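Local coordinates for protein inositol 2-dehydrogenase/D-chiro-inositol 3-dehydrogenase (Lactobacillus casei, PDB 4MIY) that oxidises myo-inositol and D-chiro-inositol to their keto forms with NAD as the hydride acceptor, at residues 156-161 against 234-239; 208-213 against 228-233. All blocks are in the same frame, centred on the assembly; numbering follows the deposited sequence.

Contact 1. Residues 156-161 against 234-239; sequences INPNVA and YGYEVK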
loop_
_atom_site.group_PDB
_atom_site.type_symbol
_atom_site.label_atom_id
_atom_site.label_comp_id
_atom_site.label_asym_id
_atom_site.label_seq_id
_atom_site.Cartn_x
_atom_site.Cartn_y
_atom_site.Cartn_z
ATOM N N ILE A 156 9.874 -8.691 15.297
ATOM C CA ILE A 156 8.819 -9.677 15.365
ATOM C C ILE A 156 9.332 -11.020 14.830
ATOM O O ILE A 156 9.873 -11.110 13.761
ATOM C CB ILE A 156 7.620 -9.250 14.535
ATOM C CG1 ILE A 156 7.134 -7.853 14.917
ATOM C CG2 ILE A 156 6.487 -10.212 14.663
ATOM C CD1 ILE A 156 6.724 -7.708 16.303
ATOM N N ASN A 157 9.173 -12.051 15.631
ATOM C CA ASN A 157 9.601 -13.387 15.286
ATOM C C ASN A 157 8.463 -14.342 15.632
ATOM O O ASN A 157 7.751 -14.116 16.561
ATOM C CB ASN A 157 10.880 -13.693 16.061
ATOM C CG ASN A 157 11.384 -15.077 15.851
ATOM O OD1 ASN A 157 12.078 -15.355 14.906
ATOM N ND2 ASN A 157 11.029 -15.957 16.744
ATOM N N PRO A 158 8.286 -15.384 14.840
ATOM C CA PRO A 158 7.082 -16.205 15.032
ATOM C C PRO A 158 7.070 -17.131 16.271
ATOM O O PRO A 158 6.086 -17.240 16.931
ATOM C CB PRO A 158 7.035 -17.023 13.753
ATOM C CG PRO A 158 8.428 -16.959 13.186
ATOM C CD PRO A 158 9.004 -15.700 13.600
ATOM N N ASN A 159 8.202 -17.752 16.545
ATOM C CA ASN A 159 8.337 -18.709 17.636
ATOM C C ASN A 159 9.807 -18.944 17.962
ATOM O O ASN A 159 10.650 -18.716 17.148
ATOM C CB ASN A 159 7.676 -20.051 17.281
ATOM C CG ASN A 159 6.213 -20.113 17.663
ATOM O OD1 ASN A 159 5.869 -20.005 18.824
ATOM N ND2 ASN A 159 5.351 -20.317 16.683
ATOM N N VAL A 160 10.080 -19.421 19.156
ATOM C CA VAL A 160 11.445 -19.681 19.588
ATOM C C VAL A 160 11.688 -21.103 20.021
ATOM O O VAL A 160 10.786 -21.816 20.319
ATOM C CB VAL A 160 11.898 -18.724 20.683
ATOM C CG1 VAL A 160 11.926 -17.320 20.128
ATOM C CG2 VAL A 160 11.008 -18.805 21.895
ATOM N N ALA A 161 12.948 -21.491 19.995
ATOM C CA ALA A 161 13.324 -22.821 20.409
ATOM C C ALA A 161 13.286 -22.937 21.908
ATOM O O ALA A 161 13.228 -21.952 22.606
ATOM C CB ALA A 161 14.661 -23.139 19.905
ATOM N N TYR A 234 2.708 -15.076 13.545
ATOM C CA TYR A 234 2.291 -14.793 12.189
ATOM C C TYR A 234 3.437 -14.746 11.174
ATOM O O TYR A 234 3.236 -14.992 10.044
ATOM C CB TYR A 234 1.460 -13.498 12.107
ATOM C CG TYR A 234 2.231 -12.203 12.131
ATOM C CD1 TYR A 234 2.762 -11.682 10.989
ATOM C CD2 TYR A 234 2.417 -11.514 13.285
ATOM C CE1 TYR A 234 3.457 -10.525 11.002
ATOM C CE2 TYR A 234 3.122 -10.352 13.306
ATOM C CZ TYR A 234 3.624 -9.860 12.162
ATOM O OH TYR A 234 4.347 -8.703 12.151
ATOM N N GLY A 235 4.618 -14.387 11.628
ATOM C CA GLY A 235 5.723 -14.128 10.753
ATOM C C GLY A 235 6.946 -13.518 11.401
ATOM O O GLY A 235 6.952 -13.255 12.563
ATOM N N TYR A 236 7.988 -13.372 10.596
ATOM C CA TYR A 236 9.170 -12.631 10.943
ATOM C C TYR A 236 9.119 -11.269 10.270
ATOM O O TYR A 236 8.980 -11.177 9.086
ATOM C CB TYR A 236 10.472 -13.378 10.569
ATOM C CG TYR A 236 11.692 -12.629 11.047
ATOM C CD1 TYR A 236 12.141 -12.777 12.331
ATOM C CD2 TYR A 236 12.355 -11.721 10.244
ATOM C CE1 TYR A 236 13.183 -12.080 12.782
ATOM C CE2 TYR A 236 13.409 -11.021 10.706
ATOM C CZ TYR A 236 13.812 -11.177 11.977
ATOM O OH TYR A 236 14.866 -10.458 12.454
ATOM N N GLU A 237 9.244 -10.221 11.051
ATOM C CA GLU A 237 9.149 -8.888 10.515
ATOM C C GLU A 237 9.986 -7.884 11.285
ATOM O O GLU A 237 10.013 -7.902 12.477
ATOM C CB GLU A 237 7.676 -8.465 10.440
ATOM C CG GLU A 237 7.421 -7.229 9.654
ATOM C CD GLU A 237 5.942 -6.988 9.352
ATOM O OE1 GLU A 237 5.084 -7.735 9.801
ATOM O OE2 GLU A 237 5.672 -6.004 8.678
ATOM N N VAL A 238 10.667 -7.026 10.543
ATOM C CA VAL A 238 11.396 -5.898 11.074
ATOM C C VAL A 238 10.734 -4.594 10.601
ATOM O O VAL A 238 10.574 -4.383 9.445
ATOM C CB VAL A 238 12.887 -5.991 10.653
ATOM C CG1 VAL A 238 13.648 -4.756 10.965
ATOM C CG2 VAL A 238 13.559 -7.198 11.295
ATOM N N LYS A 239 10.300 -3.785 11.547
ATOM C CA LYS A 239 9.651 -2.523 11.243
ATOM C C LYS A 239 10.455 -1.377 11.827
ATOM O O LYS A 239 11.051 -1.517 12.842
ATOM C CB LYS A 239 8.233 -2.472 11.834
ATOM C CG LYS A 239 7.342 -3.654 11.525
ATOM C CD LYS A 239 5.996 -3.429 12.170
ATOM C CE LYS A 239 5.028 -4.586 11.973
ATOM N NZ LYS A 239 3.675 -4.228 12.352
#

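Contact 2. Residues 208-213 against 228-233; sequences LHDPQL and VHVTAQ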
loop_
_atom_site.group_PDB
_atom_site.type_symbol
_atom_site.label_atom_id
_atom_site.label_comp_id
_atom_site.label_asym_id
_atom_site.label_seq_id
_atom_site.Cartn_x
_atom_site.Cartn_y
_atom_site.Cartn_z
ATOM N N LEU A 208 11.076 -16.733 30.254
ATOM C CA LEU A 208 10.965 -15.813 29.136
ATOM C C LEU A 208 9.764 -14.939 29.225
ATOM O O LEU A 208 8.659 -15.410 29.297
ATOM C CB LEU A 208 10.905 -16.597 27.847
ATOM C CG LEU A 208 10.673 -15.782 26.585
ATOM C CD1 LEU A 208 11.819 -14.826 26.424
ATOM C CD2 LEU A 208 10.518 -16.703 25.383
ATOM N N HIS A 209 10.013 -13.647 29.247
ATOM C CA HIS A 209 8.968 -12.664 29.120
ATOM C C HIS A 209 8.834 -12.296 27.659
ATOM O O HIS A 209 9.804 -12.021 27.016
ATOM C CB HIS A 209 9.313 -11.410 29.880
ATOM C CG HIS A 209 9.393 -11.604 31.352
ATOM N ND1 HIS A 209 8.326 -11.385 32.188
ATOM C CD2 HIS A 209 10.417 -11.994 32.138
ATOM C CE1 HIS A 209 8.696 -11.618 33.433
ATOM N NE2 HIS A 209 9.960 -11.992 33.431
ATOM N N ASP A 210 7.610 -12.328 27.177
ATOM C CA ASP A 210 7.291 -11.943 25.827
ATOM C C ASP A 210 5.866 -11.441 25.769
ATOM O O ASP A 210 4.974 -12.096 26.182
ATOM C CB ASP A 210 7.455 -13.124 24.901
ATOM C CG ASP A 210 7.473 -12.735 23.428
ATOM O OD1 ASP A 210 8.236 -11.853 23.064
ATOM O OD2 ASP A 210 6.741 -13.339 22.689
ATOM N N PRO A 211 5.674 -10.257 25.213
ATOM C CA PRO A 211 6.651 -9.388 24.583
ATOM C C PRO A 211 7.471 -8.572 25.540
ATOM O O PRO A 211 7.236 -8.640 26.697
ATOM C CB PRO A 211 5.777 -8.493 23.696
ATOM C CG PRO A 211 4.546 -8.490 24.276
ATOM C CD PRO A 211 4.327 -9.841 24.893
ATOM N N GLN A 212 8.434 -7.826 25.028
ATOM C CA GLN A 212 9.212 -6.884 25.811
ATOM C C GLN A 212 9.228 -5.538 25.112
ATOM O O GLN A 212 9.244 -5.484 23.907
ATOM C CB GLN A 212 10.640 -7.373 26.059
ATOM C CG GLN A 212 10.673 -8.659 26.810
ATOM C CD GLN A 212 12.023 -9.106 27.249
ATOM O OE1 GLN A 212 12.904 -8.332 27.462
ATOM N NE2 GLN A 212 12.163 -10.387 27.400
ATOM N N LEU A 213 9.187 -4.475 25.874
ATOM C CA LEU A 213 9.283 -3.151 25.332
ATOM C C LEU A 213 10.592 -2.545 25.770
ATOM O O LEU A 213 10.876 -2.531 26.934
ATOM C CB LEU A 213 8.144 -2.310 25.827
ATOM C CG LEU A 213 6.743 -2.753 25.384
ATOM C CD1 LEU A 213 5.688 -2.025 26.133
ATOM C CD2 LEU A 213 6.567 -2.533 23.914
ATOM N N VAL A 228 9.750 -5.925 21.076
ATOM C CA VAL A 228 10.335 -7.228 20.849
ATOM C C VAL A 228 9.252 -8.269 21.121
ATOM O O VAL A 228 8.713 -8.300 22.154
ATOM C CB VAL A 228 11.565 -7.463 21.747
ATOM C CG1 VAL A 228 12.059 -8.874 21.641
ATOM C CG2 VAL A 228 12.653 -6.512 21.414
ATOM N N HIS A 229 8.939 -9.062 20.122
ATOM C CA HIS A 229 7.856 -10.015 20.201
ATOM C C HIS A 229 8.246 -11.261 19.461
ATOM O O HIS A 229 8.146 -11.321 18.290
ATOM C CB HIS A 229 6.562 -9.432 19.610
ATOM C CG HIS A 229 5.341 -10.239 19.898
ATOM N ND1 HIS A 229 4.137 -10.003 19.297
ATOM C CD2 HIS A 229 5.147 -11.288 20.722
ATOM C CE1 HIS A 229 3.254 -10.869 19.737
ATOM N NE2 HIS A 229 3.835 -11.652 20.612
ATOM N N VAL A 230 8.669 -12.274 20.200
ATOM C CA VAL A 230 9.318 -13.434 19.612
ATOM C C VAL A 230 8.469 -14.708 19.531
ATOM O O VAL A 230 8.901 -15.694 19.010
ATOM C CB VAL A 230 10.690 -13.733 20.283
ATOM C CG1 VAL A 230 11.598 -12.548 20.196
ATOM C CG2 VAL A 230 10.520 -14.172 21.703
ATOM N N THR A 231 7.250 -14.629 20.024
ATOM C CA THR A 231 6.276 -15.692 19.878
ATOM C C THR A 231 5.024 -15.221 19.130
ATOM O O THR A 231 3.950 -15.674 19.365
ATOM C CB THR A 231 5.846 -16.310 21.244
ATOM O OG1 THR A 231 5.191 -15.339 22.037
ATOM C CG2 THR A 231 7.015 -16.828 22.011
ATOM N N ALA A 232 5.237 -14.306 18.212
ATOM C CA ALA A 232 4.184 -13.609 17.530
ATOM C C ALA A 232 3.325 -14.421 16.590
ATOM O O ALA A 232 2.315 -13.962 16.186
ATOM C CB ALA A 232 4.785 -12.439 16.773
ATOM N N GLN A 233 3.801 -15.604 16.241
ATOM C CA GLN A 233 3.132 -16.594 15.412
ATOM C C GLN A 233 3.050 -16.301 13.897
ATOM O O GLN A 233 3.303 -17.138 13.101
ATOM C CB GLN A 233 1.740 -16.961 15.944
ATOM C CG GLN A 233 1.696 -17.373 17.406
ATOM C CD GLN A 233 2.565 -18.558 17.716
ATOM O OE1 GLN A 233 2.401 -19.596 17.161
ATOM N NE2 GLN A 233 3.488 -18.380 18.611
#

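Contact 1. Residues 156-161 against 234-239
Ile156 and Glu237 pair through two backbone hydrogen bonds, Ile156 N to Glu237 O and Glu237 N to Ile156 O, each 2.9 Å. Tyr234 OH donates to Glu237 OE1 at 2.6 Å, on its anti side and tilted 33° out of the carboxylate plane, and Arg261 of a neighbouring subunit adds a salt bridge to the same oxygen. Ile156 O also receives a CA-H...O contact from Tyr236, its CA 3.3 Å from that oxygen. Ile156 and Glu237 form an antiparallel hydrogen-bonded pair where the end of strand 148-156 meets the start of strand 237-244, neighbours in the large mixed sheet of the C-terminal domain of this Gfo/Idh/MocA-family enzyme. The position of Ile156 CG2 anti to the backbone N brings that methyl to the Tyr234 ring, 3.6 Å from CE2, the two side chains crossing at about a right angle. With an alanine here instead of Tyr234, Glu237 OE1 would probably lose its phenol donor and a gap would be likely to open beside Ile156 CG2. Beyond the bridge, Asn157 OD1 lies at the edge of the Tyr236 ring, 3.6 Å from CD1, with amide and ring planes 79° apart. Pro158 CD rests 3.4 Å from Gly235 O.

Contact 2. Residues 208-213 against 228-233
Asp210 OD2 takes the hydroxyl of Thr231, OG1 lying 2.6 Å away nearly in line with the C-O bond, and a weak bond from the Thr231 backbone N at 3.0 Å. The other carboxylate oxygen, OD1, accepts a straight bond from Val230 N (2.9 Å, 170° at the hydrogen) on its syn side. With CG anti to the backbone N (chi1 -166°), the buried Asp210 carboxylate reaches across to the two amides and the hydroxyl of the turn that follows strand 223-229. Next to it the chains form the open end of the beta hairpin 212-218/223-229: Gln212 and Val228 are an antiparallel hydrogen-bonded pair, Gln212 N to Val228 O and Val228 N to Gln212 O, each 2.9 Å. A cis peptide bond precedes Pro211, whose CB sits 3.3 Å from Val228 O. The His229 ring turns its edge to the aspartate, CD2 3.3 Å from Asp210 OD2, while Ala232 CB lies over one face, offset toward the rim. Val230 CG2 comes alongside Asp210 OD1 at 3.5 Å, and Leu208 CD2 makes a looser apolar contact with that same methyl. Gln212 runs its amide back along its own segment, NE2 donating to His209 O, and OE1 is taken by Gln321.

Both contacts are buried and sit at one end of the same mixed sheet, where strand 148-156 lies between strands 223-229 and 237-244. Contact 2 is nested inside the loop closed by contact 1, and the chain passes directly from 228-233 into 234-239. Each has one antiparallel bridge, but beyond it contact 2 relies on a carboxylate gripping backbone and hydroxyl donors within the chain, whereas contact 1 adds aromatic and proline packing, and its Glu237 and Lys239 also form salt bridges to neighbouring subunits. Contact 1 is also nearer the cofactor: the Tyr236 side chain is about 8 Å from NAD. A probable hydrogen bond from Gln233 N to Pro158 O, and Ile156 CG2 packed on Ala232 CB, join the two.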